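Histidine kinase (Caulobacter vibrioides, PDB 6TNE) probably relays phosphoryl groups through its receiver domain, the CheY-like module of the hybrid histidine kinase CckA. Local coordinates at residues Arg21-Glu26 against Thr109-Val114; Ile38-Asn43 against Lys66-Tyr71. All blocks are in the same frame, centred on the assembly; numbering follows the deposited sequence.

Contact 1: Arg21-Glu26 against Thr109-Val114; sequences RARGYE and TLAERV
Tyr25 reaches across to helix 107-118 and lays one face of its ring on Val114. CG1 of Val114 sits 4.1 Å from the centroid of the Tyr25 ring, 29° off the ring normal, a CH-pi contact displaced toward the hydroxyl end, where Tyr25 CZ and Val114 CG1 are 3.6 Å apart. With that methyl anti to the backbone N of Val114 (chi1 167°), it meets the incoming ring, the two side chains arriving from opposite directions. The hydroxyl is tied to the helix through a water lying in the ring plane: the water is 2.7 Å from Tyr25 OH and donates to Ala111 O at 2.8 Å. Arg23 adds a second touch with its extended chain, NE standing 3.5 Å from Ala111 CB, while its NH1 bonds back to Leu19 O. Arg23 and Tyr25 leave the turn that ends helix 10-21, a Schellman motif with Gly24, at positive phi, as C-prime residue; Tyr25 N bonds to Leu20 O. The contact thus joins the link between helix 10-21 and edge strand 26-30 to helix 107-118, with Tyr25 also on Leu20 and Leu118, and Val114 reaching down to Met78 of strand 77-81.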
loop_
_atom_site.group_PDB
_atom_site.type_symbol
_atom_site.label_atom_id
_atom_site.label_comp_id
_atom_site.label_asym_id
_atom_site.label_seq_id
_atom_site.Cartn_x
_atom_site.Cartn_y
_atom_site.Cartn_z
ATOM N N ARG A 21 8.845 5.048 7.412
ATOM C CA ARG A 21 9.475 4.513 8.632
ATOM C C ARG A 21 10.016 5.629 9.523
ATOM O O ARG A 21 10.017 5.509 10.758
ATOM C CB ARG A 21 10.591 3.530 8.270
ATOM C CG ARG A 21 10.133 2.223 7.695
ATOM C CD ARG A 21 11.312 1.239 7.445
ATOM N NE ARG A 21 10.792 0.123 6.674
ATOM C CZ ARG A 21 11.096 -0.109 5.392
ATOM N NH1 ARG A 21 12.003 0.642 4.774
ATOM N NH2 ARG A 21 10.453 -1.078 4.744
ATOM N N ALA A 22 10.524 6.703 8.915
ATOM C CA ALA A 22 11.023 7.851 9.673
ATOM C C ALA A 22 9.926 8.488 10.494
ATOM O O ALA A 22 10.216 9.187 11.473
ATOM C CB ALA A 22 11.566 8.885 8.688
ATOM N N ARG A 23 8.675 8.295 10.105
ATOM C CA ARG A 23 7.519 8.827 10.805
ATOM C C ARG A 23 6.901 7.808 11.734
ATOM O O ARG A 23 5.866 8.090 12.355
ATOM C CB ARG A 23 6.470 9.312 9.815
ATOM C CG ARG A 23 6.952 10.490 9.025
ATOM C CD ARG A 23 6.137 10.685 7.788
ATOM N NE ARG A 23 6.276 12.050 7.326
ATOM C CZ ARG A 23 7.292 12.521 6.599
ATOM N NH1 ARG A 23 8.295 11.722 6.201
ATOM N NH2 ARG A 23 7.287 13.820 6.254
ATOM N N GLY A 24 7.546 6.666 11.908
ATOM C CA GLY A 24 7.138 5.738 12.935
ATOM C C GLY A 24 6.294 4.587 12.441
ATOM O O GLY A 24 5.898 3.742 13.245
ATOM N N TYR A 25 6.043 4.492 11.134
ATOM C CA TYR A 25 5.278 3.365 10.619
ATOM C C TYR A 25 6.155 2.137 10.402
ATOM O O TYR A 25 7.347 2.233 10.126
ATOM C CB TYR A 25 4.630 3.736 9.285
ATOM C CG TYR A 25 3.669 4.902 9.408
ATOM C CD1 TYR A 25 2.461 4.751 10.077
ATOM C CD2 TYR A 25 3.997 6.167 8.932
ATOM C CE1 TYR A 25 1.580 5.792 10.221
ATOM C CE2 TYR A 25 3.120 7.225 9.065
ATOM C CZ TYR A 25 1.920 7.030 9.721
ATOM O OH TYR A 25 1.035 8.061 9.865
ATOM N N GLU A 26 5.545 0.965 10.515
ATOM C CA GLU A 26 6.193 -0.252 10.050
ATOM C C GLU A 26 5.740 -0.445 8.619
ATOM O O GLU A 26 4.552 -0.331 8.335
ATOM C CB GLU A 26 5.777 -1.451 10.903
ATOM C CG GLU A 26 6.554 -2.713 10.592
ATOM C CD GLU A 26 6.045 -3.913 11.353
ATOM O OE1 GLU A 26 5.235 -3.728 12.284
ATOM O OE2 GLU A 26 6.448 -5.038 10.997
ATOM N N THR A 109 2.168 15.067 1.108
ATOM C CA THR A 109 0.811 14.649 0.810
ATOM C C THR A 109 0.617 13.184 1.160
ATOM O O THR A 109 -0.414 12.814 1.739
ATOM C CB THR A 109 0.499 14.892 -0.663
ATOM O OG1 THR A 109 0.749 16.273 -0.948
ATOM C CG2 THR A 109 -0.977 14.558 -0.938
ATOM N N LEU A 110 1.599 12.331 0.841
ATOM C CA LEU A 110 1.475 10.918 1.202
ATOM C C LEU A 110 1.275 10.768 2.708
ATOM O O LEU A 110 0.384 10.029 3.173
ATOM C CB LEU A 110 2.719 10.146 0.762
ATOM C CG LEU A 110 2.770 8.658 1.151
ATOM C CD1 LEU A 110 1.674 7.901 0.434
ATOM C CD2 LEU A 110 4.165 8.101 0.870
ATOM N N ALA A 111 2.134 11.423 3.498
ATOM C CA ALA A 111 2.037 11.314 4.952
ATOM C C ALA A 111 0.696 11.834 5.468
ATOM O O ALA A 111 0.093 11.251 6.382
ATOM C CB ALA A 111 3.216 12.035 5.598
ATOM N N GLU A 112 0.218 12.940 4.908
ATOM C CA GLU A 112 -1.084 13.469 5.297
ATOM C C GLU A 112 -2.196 12.452 5.033
ATOM O O GLU A 112 -3.074 12.256 5.877
ATOM C CB GLU A 112 -1.320 14.725 4.481
ATOM C CG GLU A 112 -2.613 15.425 4.637
ATOM C CD GLU A 112 -2.554 16.797 3.964
ATOM O OE1 GLU A 112 -3.407 17.652 4.269
ATOM O OE2 GLU A 112 -1.650 17.018 3.128
ATOM N N ARG A 113 -2.205 11.838 3.844
ATOM C CA ARG A 113 -3.249 10.862 3.509
ATOM C C ARG A 113 -3.145 9.599 4.351
ATOM O O ARG A 113 -4.164 9.045 4.765
ATOM C CB ARG A 113 -3.187 10.487 2.031
ATOM C CG ARG A 113 -3.290 11.649 1.092
ATOM C CD ARG A 113 -4.653 12.316 1.063
ATOM N NE ARG A 113 -4.719 13.033 -0.204
ATOM C CZ ARG A 113 -4.997 12.430 -1.357
ATOM N NH1 ARG A 113 -5.264 11.113 -1.383
ATOM N NH2 ARG A 113 -4.994 13.128 -2.486
ATOM N N VAL A 114 -1.930 9.144 4.638
ATOM C CA VAL A 114 -1.791 7.971 5.498
ATOM C C VAL A 114 -2.382 8.281 6.865
ATOM O O VAL A 114 -3.151 7.500 7.441
ATOM C CB VAL A 114 -0.311 7.573 5.615
ATOM C CG1 VAL A 114 -0.099 6.584 6.734
ATOM C CG2 VAL A 114 0.189 6.993 4.302
HETATM O O HOH W 1 1.737 10.257 8.377
#

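Contact 2: Ile38-Asn43 against Lys66-Tyr71; sequences IIAEEN and KKARGY
The Tyr71 ring turns one face to the backbone of Glu41: the CA of Glu41 stands 3.7 Å above the ring plane and over its centre. Measured to the centroid of the Tyr71 ring, Glu41 CA is 3.9 Å away, a CH-pi contact well centred over the face. Ala40 O approaches obliquely near the root of the same side chain, 3.5 Å from Tyr71 CB. From CA outward, Glu41 runs alongside the ring and points the same way. Its CG, anti to the backbone N (chi1 -176°), lies 3.8 Å from Tyr71 CE1, and the extended chain carries the carboxylate on toward the hydroxyl. There the two flat groups are nearly parallel, their planes 16° apart, with Glu41 CD 3.8 Å from Tyr71 OH; the carboxylate and the hydroxyl are neighbours without being hydrogen-bonded to one another.

Inward of the ring, near Tyr71 CB, the helices pack through small residues. Ala40 CB meets Ala68 CB at 4.3 Å, and it also touches the CB of Tyr71. These short side chains suit the close pairing: the axes of 38-42 and 66-71 approach to 8.9 Å, their directions 17° apart. Leu37, one turn before Glu41, continues the packing against Lys67, Ala68 and Tyr71. At the end of helix 33-42, Asn43 folds back so that its ND2 donates to Ile39 O, and Tyr71 is joined by a backbone hydrogen bond to Gly45.

No hydrogen bond or salt bridge crosses between 38-43 and 66-71. Between these two segments cohesion probably rests on dispersion and CH-pi packing: Glu41 CA, with CB and CG beyond it, gives the ring its apolar partner, while the charged end of Glu41 lies on the exposed side of the helix pair.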
loop_
_atom_site.group_PDB
_atom_site.type_symbol
_atom_site.label_atom_id
_atom_site.label_comp_id
_atom_site.label_asym_id
_atom_site.label_seq_id
_atom_site.Cartn_x
_atom_site.Cartn_y
_atom_site.Cartn_z
ATOM N N ILE A 38 0.886 -13.028 -0.289
ATOM C CA ILE A 38 1.459 -13.875 0.757
ATOM C C ILE A 38 1.705 -13.070 2.022
ATOM O O ILE A 38 1.395 -13.520 3.121
ATOM C CB ILE A 38 2.739 -14.528 0.216
ATOM C CG1 ILE A 38 2.348 -15.556 -0.835
ATOM C CG2 ILE A 38 3.600 -15.132 1.349
ATOM C CD1 ILE A 38 3.481 -16.107 -1.604
ATOM N N ILE A 39 2.217 -11.830 1.881
ATOM C CA ILE A 39 2.416 -11.002 3.057
ATOM C C ILE A 39 1.097 -10.729 3.762
ATOM O O ILE A 39 0.991 -10.804 4.992
ATOM C CB ILE A 39 3.134 -9.685 2.679
ATOM C CG1 ILE A 39 4.553 -9.966 2.204
ATOM C CG2 ILE A 39 3.192 -8.728 3.868
ATOM C CD1 ILE A 39 5.155 -8.805 1.441
ATOM N N ALA A 40 0.058 -10.419 2.980
ATOM C CA ALA A 40 -1.256 -10.137 3.571
ATOM C C ALA A 40 -1.790 -11.345 4.316
ATOM O O ALA A 40 -2.296 -11.209 5.440
ATOM C CB ALA A 40 -2.235 -9.675 2.484
ATOM N N GLU A 41 -1.662 -12.538 3.727
ATOM C CA GLU A 41 -2.148 -13.732 4.400
ATOM C C GLU A 41 -1.415 -13.948 5.713
ATOM O O GLU A 41 -2.026 -14.263 6.739
ATOM C CB GLU A 41 -1.975 -14.931 3.500
ATOM C CG GLU A 41 -2.561 -16.109 4.169
ATOM C CD GLU A 41 -2.538 -17.332 3.317
ATOM O OE1 GLU A 41 -3.206 -18.322 3.692
ATOM O OE2 GLU A 41 -1.843 -17.320 2.276
ATOM N N GLU A 42 -0.088 -13.859 5.695
ATOM C CA GLU A 42 0.717 -14.138 6.880
ATOM C C GLU A 42 0.570 -13.071 7.948
ATOM O O GLU A 42 0.923 -13.306 9.107
ATOM C CB GLU A 42 2.176 -14.340 6.489
ATOM C CG GLU A 42 2.435 -15.548 5.624
ATOM C CD GLU A 42 2.170 -16.876 6.294
ATOM O OE1 GLU A 42 2.076 -17.840 5.560
ATOM O OE2 GLU A 42 2.076 -16.954 7.516
ATOM N N ASN A 43 0.063 -11.904 7.586
ATOM C CA ASN A 43 -0.139 -10.812 8.525
ATOM C C ASN A 43 -1.616 -10.474 8.660
ATOM O O ASN A 43 -1.972 -9.366 9.066
ATOM C CB ASN A 43 0.677 -9.591 8.092
ATOM C CG ASN A 43 2.166 -9.805 8.229
ATOM O OD1 ASN A 43 2.727 -9.567 9.291
ATOM N ND2 ASN A 43 2.810 -10.251 7.173
ATOM N N LYS A 66 -8.903 -7.391 -4.639
ATOM C CA LYS A 66 -9.959 -8.399 -4.644
ATOM C C LYS A 66 -9.495 -9.693 -3.987
ATOM O O LYS A 66 -10.256 -10.326 -3.245
ATOM C CB LYS A 66 -10.369 -8.637 -6.073
ATOM C CG LYS A 66 -11.401 -7.620 -6.536
ATOM C CD LYS A 66 -12.720 -7.838 -5.788
ATOM C CE LYS A 66 -13.881 -6.983 -6.321
ATOM N NZ LYS A 66 -14.871 -6.652 -5.247
ATOM N N LYS A 67 -8.262 -10.085 -4.228
ATOM C CA LYS A 67 -7.750 -11.317 -3.650
ATOM C C LYS A 67 -7.381 -11.190 -2.182
ATOM O O LYS A 67 -7.446 -12.176 -1.432
ATOM C CB LYS A 67 -6.549 -11.793 -4.449
ATOM C CG LYS A 67 -6.887 -12.184 -5.849
ATOM C CD LYS A 67 -5.648 -12.617 -6.598
ATOM C CE LYS A 67 -5.931 -12.999 -8.035
ATOM N NZ LYS A 67 -6.819 -14.185 -8.103
ATOM N N ALA A 68 -6.998 -9.989 -1.758
ATOM C CA ALA A 68 -6.405 -9.789 -0.442
ATOM C C ALA A 68 -7.350 -9.131 0.538
ATOM O O ALA A 68 -7.034 -9.079 1.708
ATOM C CB ALA A 68 -5.141 -8.917 -0.544
ATOM N N ARG A 69 -8.513 -8.653 0.090
ATOM C CA ARG A 69 -9.386 -7.877 0.955
ATOM C C ARG A 69 -9.767 -8.629 2.215
ATOM O O ARG A 69 -9.801 -8.029 3.296
ATOM C CB ARG A 69 -10.649 -7.479 0.163
ATOM C CG ARG A 69 -11.539 -6.401 0.771
ATOM C CD ARG A 69 -10.731 -5.458 1.607
ATOM N NE ARG A 69 -11.039 -4.046 1.393
ATOM C CZ ARG A 69 -10.617 -3.117 2.231
ATOM N NH1 ARG A 69 -10.897 -1.824 2.027
ATOM N NH2 ARG A 69 -9.892 -3.508 3.273
ATOM N N GLY A 70 -10.044 -9.931 2.098
ATOM C CA GLY A 70 -10.385 -10.726 3.282
ATOM C C GLY A 70 -9.267 -10.727 4.331
ATOM O O GLY A 70 -9.513 -10.575 5.529
ATOM N N TYR A 71 -7.992 -10.855 3.890
ATOM C CA TYR A 71 -6.884 -10.836 4.854
ATOM C C TYR A 71 -6.714 -9.449 5.443
ATOM O O TYR A 71 -6.257 -9.309 6.581
ATOM C CB TYR A 71 -5.576 -11.252 4.162
ATOM C CG TYR A 71 -5.651 -12.583 3.501
ATOM C CD1 TYR A 71 -6.133 -13.717 4.188
ATOM C CD2 TYR A 71 -5.197 -12.722 2.204
ATOM C CE1 TYR A 71 -6.140 -14.974 3.561
ATOM C CE2 TYR A 71 -5.216 -13.966 1.568
ATOM C CZ TYR A 71 -5.747 -15.061 2.249
ATOM O OH TYR A 71 -5.761 -16.275 1.617
#

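Overall arrangement
Contacts 1 and 2 lie on opposite sides of the chain's centre, their own centres 21 Å apart; their nearest atoms are about 6 Å apart and do not touch. Along the chain, contact 2 is nested inside the loop that contact 1 closes. The two lie on the two faces of the parallel five-stranded sheet of the CheY-like fold: contact 1 joins the turn after helix 10-21 to helix 107-118, and contact 2 pairs helix 33-42 with helix 61-72. Strand 26-30 links them, starting at Glu26 of contact 1 and meeting Ile39 of contact 2 through Leu28 and Ala30. Both are structural packing, and neither includes strand 49-53, whose C-terminal end probably carries the phosphoacceptor, as in CheY-like receivers.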